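Side-chain contacts in ArtJ (Geobacillus stearothermophilus, PDB 2PVU), which binds arginine, lysine and histidine and probably hands them to its cognate ATP-binding cassette transporter, Art(MP)2: residues Ser106-Thr111 with Tyr118-Pro123; Tyr226-Pro231 with Ala238-Ala243. One frame throughout, in Å; residues are numbered along the deposited sequence.

Contact 1 (Ser106-Thr111 with Tyr118-Pro123); sequences SGITIT and YDFSDP. With LYS (lysine), chain E.
Phe120 lies against Ile108 and Ile110, behind the substrate-binding loop that follows strand 103-104 in this family 3 solute-binding protein, whose fold is the two-lobed one of periplasmic binding proteins. Going out along Phe120, CB is 4.1 Å from Ile110 CG1, and the same CG1 then covers CG and CD1, while CD2 faces Ile110 CG2. Phe120 and Ile110 thus run antiparallel alongside one another. Beyond them Ile110 CA sits almost on the ring normal, 4.0 Å from the centroid and only 10° off it, a CH-pi contact over one face. At the rim, CE1 meets Ile108 CG2 at 3.7 Å, in the ring plane; chi1 of -51° sets that methyl anti to the backbone N of Ile108. CZ also approaches Thr109 O, a carbonyl that takes a hydrogen bond from Arg114. Back at the root of the ring, Ile110 CD1 reaches Pro123 CB at 4.1 Å. On the ligand side of the loop, Gly107 O and Thr109 OG1 both accept from N of the bound lysine, and Glu224 also bonds that hydroxyl. Thr109 N reaches the lysine OXT at 2.8 Å, with a nearly straight N-H...O angle of 169°.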
loop_
_atom_site.group_PDB
_atom_site.type_symbol
_atom_site.label_atom_id
_atom_site.label_comp_id
_atom_site.label_asym_id
_atom_site.label_seq_id
_atom_site.Cartn_x
_atom_site.Cartn_y
_atom_site.Cartn_z
ATOM N N SER A 106 -3.170 -1.134 -4.713
ATOM C CA SER A 106 -3.526 -1.158 -3.276
ATOM C C SER A 106 -2.269 -0.963 -2.401
ATOM O O SER A 106 -2.129 -1.672 -1.379
ATOM C CB SER A 106 -4.225 -2.499 -2.946
ATOM O OG SER A 106 -4.993 -2.490 -1.737
ATOM N N GLY A 107 -1.370 -0.053 -2.806
ATOM C CA GLY A 107 -0.145 0.245 -2.013
ATOM C C GLY A 107 0.669 -1.045 -1.913
ATOM O O GLY A 107 1.266 -1.320 -0.894
ATOM N N ILE A 108 0.708 -1.809 -2.992
ATOM C CA ILE A 108 1.365 -3.167 -2.989
ATOM C C ILE A 108 2.830 -3.151 -3.327
ATOM O O ILE A 108 3.202 -2.835 -4.464
ATOM C CB ILE A 108 0.687 -4.138 -4.002
ATOM C CG1 ILE A 108 -0.831 -4.139 -3.756
ATOM C CG2 ILE A 108 1.319 -5.601 -3.826
ATOM C CD1 ILE A 108 -1.669 -4.716 -4.980
ATOM N N THR A 109 3.656 -3.563 -2.377
ATOM C CA THR A 109 5.099 -3.643 -2.601
ATOM C C THR A 109 5.422 -4.765 -3.570
ATOM O O THR A 109 4.935 -5.888 -3.442
ATOM C CB THR A 109 5.846 -3.850 -1.279
ATOM O OG1 THR A 109 5.566 -2.749 -0.392
ATOM C CG2 THR A 109 7.355 -3.964 -1.493
ATOM N N ILE A 110 6.234 -4.437 -4.558
ATOM C CA ILE A 110 6.778 -5.472 -5.460
ATOM C C ILE A 110 7.784 -6.309 -4.664
ATOM O O ILE A 110 8.738 -5.751 -4.113
ATOM C CB ILE A 110 7.566 -4.790 -6.634
ATOM C CG1 ILE A 110 6.647 -3.878 -7.437
ATOM C CG2 ILE A 110 8.267 -5.866 -7.526
ATOM C CD1 ILE A 110 7.367 -2.891 -8.405
ATOM N N THR A 111 7.631 -7.640 -4.613
ATOM C CA THR A 111 8.641 -8.485 -3.931
ATOM C C THR A 111 8.929 -9.730 -4.726
ATOM O O THR A 111 8.106 -10.156 -5.543
ATOM C CB THR A 111 8.223 -8.971 -2.511
ATOM O OG1 THR A 111 7.102 -9.856 -2.621
ATOM C CG2 THR A 111 7.866 -7.777 -1.626
ATOM N N TYR A 118 2.478 -13.665 -9.164
ATOM C CA TYR A 118 1.806 -12.542 -9.842
ATOM C C TYR A 118 2.803 -11.794 -10.712
ATOM O O TYR A 118 4.019 -12.006 -10.592
ATOM C CB TYR A 118 1.217 -11.544 -8.825
ATOM C CG TYR A 118 0.415 -12.221 -7.745
ATOM C CD1 TYR A 118 -0.905 -12.644 -7.974
ATOM C CD2 TYR A 118 0.974 -12.435 -6.492
ATOM C CE1 TYR A 118 -1.652 -13.282 -6.957
ATOM C CE2 TYR A 118 0.239 -13.075 -5.472
ATOM C CZ TYR A 118 -1.058 -13.494 -5.715
ATOM O OH TYR A 118 -1.743 -14.111 -4.679
ATOM N N ASP A 119 2.294 -10.953 -11.606
ATOM C CA ASP A 119 3.134 -10.012 -12.363
ATOM C C ASP A 119 2.895 -8.619 -11.818
ATOM O O ASP A 119 1.797 -8.333 -11.312
ATOM C CB ASP A 119 2.751 -10.041 -13.844
ATOM C CG ASP A 119 3.321 -11.230 -14.571
ATOM O OD1 ASP A 119 4.250 -11.902 -14.070
ATOM O OD2 ASP A 119 2.828 -11.488 -15.673
ATOM N N PHE A 120 3.903 -7.750 -11.919
ATOM C CA PHE A 120 3.782 -6.343 -11.495
ATOM C C PHE A 120 4.077 -5.392 -12.620
ATOM O O PHE A 120 4.896 -5.711 -13.521
ATOM C CB PHE A 120 4.775 -6.027 -10.358
ATOM C CG PHE A 120 4.411 -6.672 -9.017
ATOM C CD1 PHE A 120 3.539 -6.034 -8.161
ATOM C CD2 PHE A 120 4.906 -7.907 -8.658
ATOM C CE1 PHE A 120 3.181 -6.583 -6.904
ATOM C CE2 PHE A 120 4.549 -8.477 -7.397
ATOM C CZ PHE A 120 3.686 -7.832 -6.547
ATOM N N SER A 121 3.446 -4.212 -12.556
ATOM C CA SER A 121 3.840 -3.085 -13.389
ATOM C C SER A 121 5.247 -2.597 -12.973
ATOM O O SER A 121 5.781 -3.024 -11.913
ATOM C CB SER A 121 2.819 -1.929 -13.225
ATOM O OG SER A 121 2.973 -1.263 -11.963
ATOM N N ASP A 122 5.838 -1.714 -13.790
ATOM C CA ASP A 122 6.980 -0.911 -13.347
ATOM C C ASP A 122 6.612 -0.161 -12.059
ATOM O O ASP A 122 5.437 0.130 -11.823
ATOM C CB ASP A 122 7.392 0.091 -14.428
ATOM C CG ASP A 122 7.835 -0.590 -15.700
ATOM O OD1 ASP A 122 8.588 -1.586 -15.615
ATOM O OD2 ASP A 122 7.459 -0.113 -16.790
ATOM N N PRO A 123 7.608 0.167 -11.233
ATOM C CA PRO A 123 7.225 0.812 -9.951
ATOM C C PRO A 123 6.610 2.177 -10.132
ATOM O O PRO A 123 6.960 2.904 -11.063
ATOM C CB PRO A 123 8.543 0.945 -9.196
ATOM C CG PRO A 123 9.631 0.507 -10.079
ATOM C CD PRO A 123 9.062 -0.073 -11.356
HETATM N N LYS E . 3.108 -2.139 0.978
HETATM C CA LYS E . 2.853 -3.219 1.989
HETATM C C LYS E . 2.686 -4.562 1.265
HETATM O O LYS E . 2.602 -5.602 1.902
HETATM C CB LYS E . 1.586 -2.915 2.781
HETATM C CG LYS E . 0.346 -2.788 1.862
HETATM C CD LYS E . -0.964 -2.980 2.654
HETATM C CE LYS E . -2.118 -2.349 1.888
HETATM N NZ LYS E . -3.486 -2.693 2.553
HETATM O OXT LYS E . 2.612 -4.619 0.017
#

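Contact 2 (Tyr226-Pro231 with Ala238-Ala243)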
loop_
_atom_site.group_PDB
_atom_site.type_symbol
_atom_site.label_atom_id
_atom_site.label_comp_id
_atom_site.label_asym_id
_atom_site.label_seq_id
_atom_site.Cartn_x
_atom_site.Cartn_y
_atom_site.Cartn_z
ATOM N N TYR A 226 6.147 0.369 -4.872
ATOM C CA TYR A 226 4.810 -0.156 -5.145
ATOM C C TYR A 226 4.651 -0.417 -6.645
ATOM O O TYR A 226 5.245 0.314 -7.456
ATOM C CB TYR A 226 3.724 0.856 -4.784
ATOM C CG TYR A 226 3.649 1.206 -3.343
ATOM C CD1 TYR A 226 4.248 0.400 -2.354
ATOM C CD2 TYR A 226 2.908 2.308 -2.959
ATOM C CE1 TYR A 226 4.144 0.758 -0.990
ATOM C CE2 TYR A 226 2.757 2.649 -1.612
ATOM C CZ TYR A 226 3.398 1.916 -0.657
ATOM O OH TYR A 226 3.224 2.330 0.652
ATOM N N GLY A 227 3.923 -1.482 -6.981
ATOM C CA GLY A 227 3.551 -1.775 -8.385
ATOM C C GLY A 227 2.053 -2.077 -8.436
ATOM O O GLY A 227 1.448 -2.490 -7.438
ATOM N N MET A 228 1.441 -1.827 -9.606
ATOM C CA MET A 228 0.113 -2.384 -9.889
ATOM C C MET A 228 0.363 -3.879 -10.075
ATOM O O MET A 228 1.466 -4.265 -10.413
ATOM C CB MET A 228 -0.459 -1.704 -11.133
ATOM C CG MET A 228 -1.028 -0.313 -10.766
ATOM S SD MET A 228 -1.279 0.699 -12.206
ATOM C CE MET A 228 0.340 1.378 -12.508
ATOM N N ILE A 229 -0.623 -4.721 -9.790
ATOM C CA ILE A 229 -0.409 -6.178 -9.786
ATOM C C ILE A 229 -1.418 -6.875 -10.705
ATOM O O ILE A 229 -2.507 -6.361 -10.946
ATOM C CB ILE A 229 -0.517 -6.709 -8.350
ATOM C CG1 ILE A 229 -0.071 -8.174 -8.252
ATOM C CG2 ILE A 229 -1.982 -6.589 -7.840
ATOM C CD1 ILE A 229 0.020 -8.674 -6.826
ATOM N N PHE A 230 -1.020 -8.017 -11.264
ATOM C CA PHE A 230 -1.811 -8.712 -12.298
ATOM C C PHE A 230 -1.693 -10.188 -12.057
ATOM O O PHE A 230 -0.675 -10.639 -11.526
ATOM C CB PHE A 230 -1.229 -8.449 -13.708
ATOM C CG PHE A 230 -1.144 -6.983 -14.073
ATOM C CD1 PHE A 230 -2.265 -6.307 -14.564
ATOM C CD2 PHE A 230 0.025 -6.298 -13.880
ATOM C CE1 PHE A 230 -2.205 -4.910 -14.897
ATOM C CE2 PHE A 230 0.114 -4.910 -14.198
ATOM C CZ PHE A 230 -0.995 -4.224 -14.680
ATOM N N PRO A 231 -2.701 -10.958 -12.521
ATOM C CA PRO A 231 -2.467 -12.388 -12.569
ATOM C C PRO A 231 -1.270 -12.645 -13.478
ATOM O O PRO A 231 -0.995 -11.885 -14.419
ATOM C CB PRO A 231 -3.727 -12.948 -13.237
ATOM C CG PRO A 231 -4.836 -11.875 -12.968
ATOM C CD PRO A 231 -4.038 -10.560 -13.010
ATOM N N ALA A 238 1.615 -4.837 -20.237
ATOM C CA ALA A 238 2.351 -4.024 -21.208
ATOM C C ALA A 238 1.668 -2.652 -21.418
ATOM O O ALA A 238 2.339 -1.620 -21.443
ATOM C CB ALA A 238 2.557 -4.799 -22.570
ATOM N N LYS A 239 0.348 -2.661 -21.591
ATOM C CA LYS A 239 -0.459 -1.448 -21.763
ATOM C C LYS A 239 -0.385 -0.540 -20.544
ATOM O O LYS A 239 -0.262 0.685 -20.673
ATOM C CB LYS A 239 -1.922 -1.808 -22.061
ATOM C CG LYS A 239 -2.136 -2.134 -23.532
ATOM C CD LYS A 239 -3.623 -2.398 -23.841
ATOM C CE LYS A 239 -3.804 -2.652 -25.300
ATOM N NZ LYS A 239 -5.261 -2.820 -25.709
ATOM N N VAL A 240 -0.439 -1.139 -19.360
ATOM C CA VAL A 240 -0.362 -0.375 -18.123
ATOM C C VAL A 240 1.062 0.223 -17.992
ATOM O O VAL A 240 1.188 1.389 -17.638
ATOM C CB VAL A 240 -0.792 -1.211 -16.881
ATOM C CG1 VAL A 240 -0.412 -0.497 -15.551
ATOM C CG2 VAL A 240 -2.321 -1.469 -16.900
ATOM N N ASP A 241 2.116 -0.556 -18.274
ATOM C CA ASP A 241 3.496 -0.004 -18.230
ATOM C C ASP A 241 3.693 1.186 -19.170
ATOM O O ASP A 241 4.300 2.195 -18.805
ATOM C CB ASP A 241 4.550 -1.107 -18.521
ATOM C CG ASP A 241 4.766 -2.018 -17.346
ATOM O OD1 ASP A 241 4.362 -1.612 -16.236
ATOM O OD2 ASP A 241 5.371 -3.124 -17.517
ATOM N N GLU A 242 3.164 1.084 -20.393
ATOM C CA GLU A 242 3.300 2.184 -21.346
ATOM C C GLU A 242 2.474 3.393 -20.860
ATOM O O GLU A 242 2.936 4.542 -20.963
ATOM C CB GLU A 242 2.876 1.739 -22.762
ATOM C CG GLU A 242 2.824 2.862 -23.811
ATOM C CD GLU A 242 4.194 3.460 -24.126
ATOM O OE1 GLU A 242 5.238 2.878 -23.735
ATOM O OE2 GLU A 242 4.222 4.524 -24.806
ATOM N N ALA A 243 1.276 3.136 -20.333
ATOM C CA ALA A 243 0.399 4.222 -19.869
ATOM C C ALA A 243 1.023 4.947 -18.676
ATOM O O ALA A 243 0.934 6.190 -18.553
ATOM C CB ALA A 243 -0.939 3.671 -19.473
#
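Val240 projects from helix 237-249 toward strand 224-231 and meets Met228 and Phe230, whose side chains leave the same face of the strand. Phe230 and Val240 point at each other: the far end of the ring comes up to the valine branch point, with Phe230 CZ 3.7 Å from Val240 CB and 3.8 Å from Val240 CG2. The second methyl, CG1, lies at the ring's edge, in its plane. With chi1 at 168°, CG1 is anti to the helix backbone N and also lies against the methionine, 3.7 Å from Met228 SD and equally 3.7 Å from Met228 CE. The bend at chi3 of Met228 (-83°) folds CE back onto the methyl that SD already touches, while CG2 meets Phe230 CZ and CE1. No hydrogen bond joins the two segments; the contact is apolar and buried. Cutting Val240 back to an alanine would probably open a gap between the methionine thioether and the rim of Phe230, leaving both with less to hold them. Met103 of strand 103-104 touches all three side chains. Helix 66-78 also reaches Val240, through Val74, and packs against Ala243 one turn on, whereas Ile229, between the two contact residues on the strand, packs on helix 89-98.

The two contacts have centres about 8 Å apart and share a sheet in which strands 118-120 and 224-231 run antiparallel as neighbours. Asp119 O accepts from Phe230 N at 2.8 Å, and Ser121 OG bonds Met228 N, so a backbone bond and a side-chain-to-backbone bond tie segment 118-123 to 226-231. The helix of contact 2 is tied in too: Asp241 OD1 is 2.9 Å from Asp122 N, a hydrogen bond to the turn of contact 1. Contact 1 supplies Ser106 to Thr109 of the lysine pocket. Tyr226, which takes no part in contact 2's packing, touches the lysine and through OH bonds Asp196, itself a lysine partner; the Met228 side chain is about 12 Å from the ligand.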